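Local atomic coordinates of AGR_C_4470p (Agrobacterium tumefaciens str. C58, PDB entry 2HQV), a protein that is of unknown function but, as a member of the ChuX/HutX haem-utilisation family, may bind or handle haem in the cell. Residues V98-F112 against H115-D127. Residues are numbered along the deposited sequence; the frame is centred on the assembly and turned at random.
Sequences VPGHLPEGTESHGWF and HGDSPIGGHIKKD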
loop_
_atom_site.group_PDB
_atom_site.type_symbol
_atom_site.label_atom_id
_atom_site.label_comp_id
_atom_site.label_asym_id
_atom_site.label_seq_id
_atom_site.Cartn_x
_atom_site.Cartn_y
_atom_site.Cartn_z
ATOM N N VAL A 98 9.538 0.627 4.697
ATOM C CA VAL A 98 10.399 -0.526 4.896
ATOM C C VAL A 98 11.830 -0.272 4.445
ATOM O O VAL A 98 12.082 0.001 3.272
ATOM C CB VAL A 98 9.866 -1.752 4.113
ATOM C CG1 VAL A 98 10.637 -3.019 4.514
ATOM C CG2 VAL A 98 8.363 -1.919 4.361
ATOM N N PRO A 99 12.783 -0.329 5.383
ATOM C CA PRO A 99 14.184 -0.110 5.015
ATOM C C PRO A 99 14.751 -1.442 4.528
ATOM O O PRO A 99 14.404 -2.500 5.058
ATOM C CB PRO A 99 14.815 0.334 6.325
ATOM C CG PRO A 99 14.062 -0.483 7.338
ATOM C CD PRO A 99 12.619 -0.367 6.849
ATOM N N GLY A 100 15.603 -1.399 3.512
ATOM C CA GLY A 100 16.197 -2.627 3.017
ATOM C C GLY A 100 16.809 -2.471 1.644
ATOM O O GLY A 100 16.631 -1.442 1.000
ATOM N N HIS A 101 17.561 -3.481 1.215
ATOM C CA HIS A 101 18.167 -3.469 -0.108
ATOM C C HIS A 101 17.085 -3.935 -1.072
ATOM O O HIS A 101 16.234 -4.740 -0.707
ATOM C CB HIS A 101 19.346 -4.448 -0.187
ATOM C CG HIS A 101 20.570 -3.994 0.545
ATOM N ND1 HIS A 101 20.643 -3.939 1.921
ATOM C CD2 HIS A 101 21.771 -3.560 0.087
ATOM C CE1 HIS A 101 21.835 -3.492 2.279
ATOM N NE2 HIS A 101 22.536 -3.255 1.185
ATOM N N LEU A 102 17.094 -3.419 -2.291
ATOM C CA LEU A 102 16.108 -3.861 -3.269
ATOM C C LEU A 102 16.560 -5.200 -3.842
ATOM O O LEU A 102 17.687 -5.324 -4.330
ATOM C CB LEU A 102 15.965 -2.833 -4.387
ATOM C CG LEU A 102 15.279 -1.532 -3.979
ATOM C CD1 LEU A 102 15.088 -0.635 -5.194
ATOM C CD2 LEU A 102 13.943 -1.865 -3.342
ATOM N N PRO A 103 15.694 -6.228 -3.782
ATOM C CA PRO A 103 16.058 -7.546 -4.310
ATOM C C PRO A 103 15.846 -7.668 -5.810
ATOM O O PRO A 103 15.230 -6.805 -6.437
ATOM C CB PRO A 103 15.138 -8.483 -3.539
ATOM C CG PRO A 103 13.878 -7.693 -3.487
ATOM C CD PRO A 103 14.366 -6.275 -3.143
ATOM N N GLU A 104 16.357 -8.753 -6.379
ATOM C CA GLU A 104 16.211 -9.010 -7.801
ATOM C C GLU A 104 14.760 -9.388 -8.044
ATOM O O GLU A 104 14.091 -9.915 -7.151
ATOM C CB GLU A 104 17.109 -10.169 -8.232
ATOM C CG GLU A 104 18.554 -10.040 -7.782
ATOM C CD GLU A 104 19.402 -11.228 -8.206
ATOM O OE1 GLU A 104 18.998 -12.380 -7.936
ATOM O OE2 GLU A 104 20.470 -11.007 -8.809
ATOM N N GLY A 105 14.275 -9.117 -9.247
ATOM C CA GLY A 105 12.902 -9.450 -9.561
ATOM C C GLY A 105 12.788 -10.254 -10.842
ATOM O O GLY A 105 13.646 -10.171 -11.715
ATOM N N THR A 106 11.730 -11.051 -10.936
ATOM C CA THR A 106 11.462 -11.848 -12.125
ATOM C C THR A 106 10.155 -11.285 -12.667
ATOM O O THR A 106 9.393 -10.669 -11.923
ATOM C CB THR A 106 11.265 -13.333 -11.781
ATOM O OG1 THR A 106 10.181 -13.469 -10.851
ATOM C CG2 THR A 106 12.539 -13.918 -11.189
ATOM N N GLU A 107 9.882 -11.494 -13.947
ATOM C CA GLU A 107 8.658 -10.955 -14.522
ATOM C C GLU A 107 7.772 -11.952 -15.262
ATOM O O GLU A 107 8.258 -12.818 -15.993
ATOM C CB GLU A 107 8.999 -9.785 -15.453
ATOM C CG GLU A 107 7.844 -9.307 -16.324
ATOM C CD GLU A 107 8.177 -8.057 -17.127
ATOM O OE1 GLU A 107 9.350 -7.632 -17.129
ATOM O OE2 GLU A 107 7.258 -7.496 -17.764
ATOM N N SER A 108 6.466 -11.807 -15.055
ATOM C CA SER A 108 5.461 -12.628 -15.717
ATOM C C SER A 108 4.120 -11.894 -15.725
ATOM O O SER A 108 3.694 -11.325 -14.714
ATOM C CB SER A 108 5.296 -13.985 -15.032
ATOM O OG SER A 108 4.368 -14.784 -15.756
ATOM N N HIS A 109 3.479 -11.896 -16.888
ATOM C CA HIS A 109 2.188 -11.256 -17.089
ATOM C C HIS A 109 2.002 -9.863 -16.474
ATOM O O HIS A 109 1.031 -9.610 -15.767
ATOM C CB HIS A 109 1.079 -12.202 -16.623
ATOM C CG HIS A 109 1.102 -13.526 -17.325
ATOM N ND1 HIS A 109 1.988 -14.529 -16.994
ATOM C CD2 HIS A 109 0.400 -13.983 -18.391
ATOM C CE1 HIS A 109 1.833 -15.545 -17.825
ATOM N NE2 HIS A 109 0.876 -15.238 -18.683
ATOM N N GLY A 110 2.939 -8.964 -16.754
ATOM C CA GLY A 110 2.827 -7.602 -16.265
ATOM C C GLY A 110 3.267 -7.340 -14.837
ATOM O O GLY A 110 3.327 -6.184 -14.417
ATOM N N TRP A 111 3.564 -8.399 -14.095
ATOM C CA TRP A 111 3.997 -8.251 -12.714
ATOM C C TRP A 111 5.473 -8.573 -12.527
ATOM O O TRP A 111 6.017 -9.527 -13.113
ATOM C CB TRP A 111 3.165 -9.133 -11.778
ATOM C CG TRP A 111 1.735 -8.680 -11.613
ATOM C CD1 TRP A 111 0.680 -8.946 -12.449
ATOM C CD2 TRP A 111 1.207 -7.883 -10.543
ATOM N NE1 TRP A 111 -0.472 -8.369 -11.957
ATOM C CE2 TRP A 111 -0.178 -7.711 -10.791
ATOM C CE3 TRP A 111 1.765 -7.303 -9.395
ATOM C CZ2 TRP A 111 -1.009 -6.979 -9.932
ATOM C CZ3 TRP A 111 0.936 -6.577 -8.540
ATOM C CH2 TRP A 111 -0.437 -6.423 -8.815
ATOM N N PHE A 112 6.101 -7.748 -11.702
ATOM C CA PHE A 112 7.506 -7.846 -11.360
ATOM C C PHE A 112 7.503 -8.397 -9.938
ATOM O O PHE A 112 7.179 -7.691 -8.975
ATOM C CB PHE A 112 8.129 -6.444 -11.429
ATOM C CG PHE A 112 9.626 -6.429 -11.362
ATOM C CD1 PHE A 112 10.390 -6.976 -12.390
ATOM C CD2 PHE A 112 10.280 -5.835 -10.284
ATOM C CE1 PHE A 112 11.777 -6.931 -12.347
ATOM C CE2 PHE A 112 11.670 -5.782 -10.227
ATOM C CZ PHE A 112 12.423 -6.331 -11.261
ATOM N N HIS A 115 11.711 -10.888 -4.694
ATOM C CA HIS A 115 11.983 -11.699 -3.515
ATOM C C HIS A 115 13.486 -11.942 -3.418
ATOM O O HIS A 115 14.132 -12.325 -4.397
ATOM C CB HIS A 115 11.248 -13.040 -3.602
ATOM C CG HIS A 115 9.754 -12.918 -3.605
ATOM N ND1 HIS A 115 9.046 -12.396 -2.542
ATOM C CD2 HIS A 115 8.833 -13.260 -4.538
ATOM C CE1 HIS A 115 7.754 -12.422 -2.821
ATOM N NE2 HIS A 115 7.598 -12.941 -4.025
ATOM N N GLY A 116 14.041 -11.707 -2.237
ATOM C CA GLY A 116 15.464 -11.912 -2.037
ATOM C C GLY A 116 15.805 -11.785 -0.570
ATOM O O GLY A 116 14.922 -11.878 0.282
ATOM N N ASP A 117 17.082 -11.577 -0.271
ATOM C CA ASP A 117 17.515 -11.424 1.111
ATOM C C ASP A 117 17.248 -9.987 1.541
ATOM O O ASP A 117 18.169 -9.170 1.674
ATOM C CB ASP A 117 19.003 -11.756 1.246
ATOM C CG ASP A 117 19.528 -11.507 2.644
ATOM O OD1 ASP A 117 18.903 -11.996 3.611
ATOM O OD2 ASP A 117 20.568 -10.823 2.778
ATOM N N SER A 118 15.972 -9.689 1.751
ATOM C CA SER A 118 15.542 -8.357 2.157
ATOM C C SER A 118 14.104 -8.403 2.632
ATOM O O SER A 118 13.305 -9.199 2.137
ATOM C CB SER A 118 15.642 -7.382 0.983
ATOM O OG SER A 118 15.010 -6.147 1.283
ATOM N N PRO A 119 13.757 -7.559 3.613
ATOM C CA PRO A 119 12.377 -7.556 4.101
ATOM C C PRO A 119 11.431 -6.953 3.062
ATOM O O PRO A 119 10.215 -7.065 3.184
ATOM C CB PRO A 119 12.462 -6.716 5.371
ATOM C CG PRO A 119 13.579 -5.758 5.071
ATOM C CD PRO A 119 14.605 -6.665 4.419
ATOM N N ILE A 120 11.997 -6.311 2.046
ATOM C CA ILE A 120 11.194 -5.712 0.980
ATOM C C ILE A 120 10.892 -6.813 -0.027
ATOM O O ILE A 120 11.782 -7.264 -0.741
ATOM C CB ILE A 120 11.958 -4.579 0.252
ATOM C CG1 ILE A 120 12.217 -3.422 1.215
ATOM C CG2 ILE A 120 11.149 -4.091 -0.966
ATOM C CD1 ILE A 120 13.057 -2.309 0.613
ATOM N N GLY A 121 9.641 -7.251 -0.076
ATOM C CA GLY A 121 9.267 -8.292 -1.013
ATOM C C GLY A 121 7.828 -8.156 -1.474
ATOM O O GLY A 121 7.073 -7.325 -0.966
ATOM N N GLY A 122 7.443 -8.976 -2.440
ATOM C CA GLY A 122 6.087 -8.911 -2.938
ATOM C C GLY A 122 5.973 -8.876 -4.442
ATOM O O GLY A 122 6.729 -9.547 -5.154
ATOM N N HIS A 123 5.040 -8.060 -4.929
ATOM C CA HIS A 123 4.773 -7.983 -6.359
ATOM C C HIS A 123 4.420 -6.587 -6.831
ATOM O O HIS A 123 3.519 -5.950 -6.281
ATOM C CB HIS A 123 3.612 -8.915 -6.687
ATOM C CG HIS A 123 3.727 -10.257 -6.042
ATOM N ND1 HIS A 123 4.436 -11.295 -6.605
ATOM C CD2 HIS A 123 3.278 -10.710 -4.846
ATOM C CE1 HIS A 123 4.422 -12.330 -5.783
ATOM N NE2 HIS A 123 3.726 -11.999 -4.708
ATOM N N ILE A 124 5.117 -6.139 -7.874
ATOM C CA ILE A 124 4.890 -4.824 -8.451
ATOM C C ILE A 124 4.222 -4.972 -9.824
ATOM O O ILE A 124 4.701 -5.736 -10.672
ATOM C CB ILE A 124 6.229 -4.076 -8.589
ATOM C CG1 ILE A 124 6.857 -3.901 -7.199
ATOM C CG2 ILE A 124 6.020 -2.737 -9.280
ATOM C CD1 ILE A 124 8.185 -3.163 -7.195
ATOM N N LYS A 125 3.120 -4.255 -10.048
ATOM C CA LYS A 125 2.438 -4.347 -11.338
ATOM C C LYS A 125 3.148 -3.420 -12.320
ATOM O O LYS A 125 2.672 -2.326 -12.645
ATOM C CB LYS A 125 0.955 -3.971 -11.215
ATOM C CG LYS A 125 0.124 -4.450 -12.415
ATOM C CD LYS A 125 -1.364 -4.177 -12.255
ATOM C CE LYS A 125 -2.142 -4.638 -13.489
ATOM N NZ LYS A 125 -3.608 -4.403 -13.325
ATOM N N LYS A 126 4.304 -3.893 -12.774
ATOM C CA LYS A 126 5.170 -3.175 -13.692
ATOM C C LYS A 126 4.483 -2.649 -14.944
ATOM O O LYS A 126 4.804 -1.559 -15.404
ATOM C CB LYS A 126 6.352 -4.071 -14.093
ATOM C CG LYS A 126 7.297 -3.454 -15.110
ATOM C CD LYS A 126 8.321 -4.468 -15.611
ATOM C CE LYS A 126 9.105 -3.921 -16.798
ATOM N NZ LYS A 126 10.019 -4.930 -17.404
ATOM N N ASP A 127 3.536 -3.405 -15.493
ATOM C CA ASP A 127 2.878 -2.947 -16.708
ATOM C C ASP A 127 1.944 -1.760 -16.483
ATOM O O ASP A 127 1.396 -1.212 -17.432
ATOM C CB ASP A 127 2.158 -4.111 -17.412
ATOM C CG ASP A 127 0.881 -4.548 -16.712
ATOM O OD1 ASP A 127 0.620 -4.141 -15.563
ATOM O OD2 ASP A 127 0.133 -5.327 -17.333
#
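Phe-112 and Ile-124 form an antiparallel hydrogen-bonded pair that joins strand 111-114 to strand 123-124, with Phe-112 N to Ile-124 O at 2.7 Å and a return bond from Ile-124 N to Phe-112 O. Beside this pair, Lys-125 lays its extended aliphatic chain over one face of the Trp-111 indole. Its CB stands 3.6 Å from the centroid of the six-membered ring, a CH-pi contact almost on the ring normal, and CG and CD continue across CE2 and CZ2. The carbonyl of His-123 meets the edge of the same ring. Gly-110, in the type I' turn from Ser-108 to Trp-111 that links strands 105-108 and 111-114, accepts from Asp-127 N.

A second tight patch forms around Ile-120, against Val-98 to Pro-103. Ile-120 sets CG1 against Val-98 CG1 (3.7 Å); its CD1 lies by the carbonyl oxygens of Val-98 and Gly-100, with Leu-102 CD2 a little farther off. Ser-118 turns OG beside its own carbonyl carbon (chi1 170°), where it donates across the contact to His-101 O (2.7 Å) and accepts from Ile-120 N within its own segment, an ST turn.

The solvent side is sparser. Exposed His-115 and Gly-116 meet Pro-103 CB through backbone atoms, and the carboxylate of exposed Glu-107 meets only Lys-126 across the contact, in a salt bridge from OE1 to NZ (2.8 Å). NZ also forms a salt bridge with Asp-73 of helix 72-79, its stronger partner.

That helix packs on the hairpin, Trp-76 and Phe-72 each meeting Phe-112 edge-to-face, whereas Ile-120 rests on Ile-85 and Met-87 of strand 85-90. Gly-121, His-123 and Ile-124 continue the small sheet into an antiparallel ladder with a strand of the second subunit.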